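Local coordinates for protein esterase Rv0045c (Mycobacterium tuberculosis, PDB 6WYN) that hydrolyses carboxylic esters, preferring short, straight alkyl chains, as a serine esterase of the alpha/beta hydrolase superfamily, at residues His96-Asp99 / Thr100-Val103. Sequence-based numbering, arbitrary orientation.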
# COMPACT_ATOMS: atom_id res chain seq x y z
N HIS A 96 7.46 0.19 -2.86
CA HIS A 96 8.12 -0.97 -3.50
C HIS A 96 7.26 -2.23 -3.34
O HIS A 96 7.51 -3.19 -4.11
CB HIS A 96 9.52 -1.23 -2.93
CG HIS A 96 10.59 -0.35 -3.50
ND1 HIS A 96 11.13 -0.59 -4.73
CD2 HIS A 96 11.22 0.74 -3.00
CE1 HIS A 96 12.07 0.31 -4.98
NE2 HIS A 96 12.14 1.14 -3.94
N THR A 97 6.29 -2.25 -2.42
CA THR A 97 5.36 -3.40 -2.26
C THR A 97 4.73 -3.67 -3.62
O THR A 97 4.36 -4.81 -3.92
CB THR A 97 4.29 -3.16 -1.17
OG1 THR A 97 3.67 -4.40 -0.82
CG2 THR A 97 3.20 -2.22 -1.62
N TRP A 98 4.57 -2.65 -4.45
CA TRP A 98 3.88 -2.80 -5.75
C TRP A 98 4.79 -3.22 -6.90
O TRP A 98 4.24 -3.39 -7.99
CB TRP A 98 3.13 -1.54 -6.09
CG TRP A 98 2.15 -1.13 -5.08
CD1 TRP A 98 2.25 -0.11 -4.17
CD2 TRP A 98 0.90 -1.78 -4.84
NE1 TRP A 98 1.09 -0.02 -3.45
CE2 TRP A 98 0.27 -1.07 -3.80
CE3 TRP A 98 0.26 -2.88 -5.42
CZ2 TRP A 98 -0.98 -1.44 -3.31
CZ3 TRP A 98 -0.96 -3.25 -4.92
CH2 TRP A 98 -1.60 -2.49 -3.93
N ASP A 99 6.10 -3.34 -6.72
CA ASP A 99 7.07 -3.53 -7.84
C ASP A 99 6.61 -4.70 -8.74
O ASP A 99 6.62 -4.58 -9.97
CB ASP A 99 8.48 -3.76 -7.30
CG ASP A 99 9.14 -2.55 -6.66
OD1 ASP A 99 8.52 -1.42 -6.68
OD2 ASP A 99 10.27 -2.75 -6.11
N THR A 100 6.27 -5.83 -8.14
CA THR A 100 5.98 -7.06 -8.91
C THR A 100 4.73 -6.80 -9.70
O THR A 100 4.74 -7.04 -10.91
CB THR A 100 5.93 -8.32 -8.04
OG1 THR A 100 7.22 -8.54 -7.48
CG2 THR A 100 5.49 -9.53 -8.85
N VAL A 101 3.69 -6.30 -9.05
CA VAL A 101 2.41 -6.02 -9.74
C VAL A 101 2.66 -5.03 -10.89
O VAL A 101 2.10 -5.19 -11.98
CB VAL A 101 1.34 -5.55 -8.74
CG1 VAL A 101 0.17 -4.89 -9.41
CG2 VAL A 101 0.86 -6.68 -7.85
N ILE A 102 3.37 -3.94 -10.62
CA ILE A 102 3.56 -2.89 -11.64
C ILE A 102 4.37 -3.46 -12.81
O ILE A 102 3.99 -3.23 -13.93
CB ILE A 102 4.15 -1.64 -10.98
CG1 ILE A 102 3.05 -1.02 -10.12
CG2 ILE A 102 4.69 -0.65 -12.00
CD1 ILE A 102 3.52 0.15 -9.33
N VAL A 103 5.40 -4.22 -12.55
CA VAL A 103 6.28 -4.81 -13.60
C VAL A 103 5.43 -5.79 -14.43
O VAL A 103 5.43 -5.70 -15.67
CB VAL A 103 7.54 -5.44 -12.97
CG1 VAL A 103 8.31 -6.39 -13.92
CG2 VAL A 103 8.47 -4.35 -12.50
O HOH W 1 6.90 -6.17 -5.15
O HOH W 2 3.63 -6.41 -6.00
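W98 and I102 are joined by an i to i+4 backbone bond at the entry to helix 99-105, which follows strand 85-88 in this alpha/beta hydrolase fold: I102 N donates to W98 O over 2.8 Å, nearly straight at hydrogen. The next bond runs from V103 N to D99 O at 2.9 Å. Just upstream, where D99 N bonds back to H96 O, two waters bridge the widened turn: one donates to H96 O and accepts from T100 N, the other donates to T97 O (2.7 Å) and accepts from V101 N. Across the same turn H96 ND1 donates a hydrogen bond to the syn lone pair of D99 OD2 at 2.7 Å, with the oxygen lying in the imidazole plane. H96 NE2 bonds to E45, so both ring nitrogens are engaged and the rotation of the ring is fixed. T100 OG1 hydrogen-bonds to Q55 and N52 of helix 49-55.

Apolar packing gathers around W98 and I102. The side chain of W98 is about 9 Å from that of S155, the probable nucleophile, and meets F87, while T97 CG2 sits 3.4 Å above one face of its indole, toward the rim. V101 CB approaches the edge of that indole at CE3. I102 has CG1 beside its own backbone N (chi1 -72°), and the extended chain lays CD1 against W98 CB at 3.7 Å.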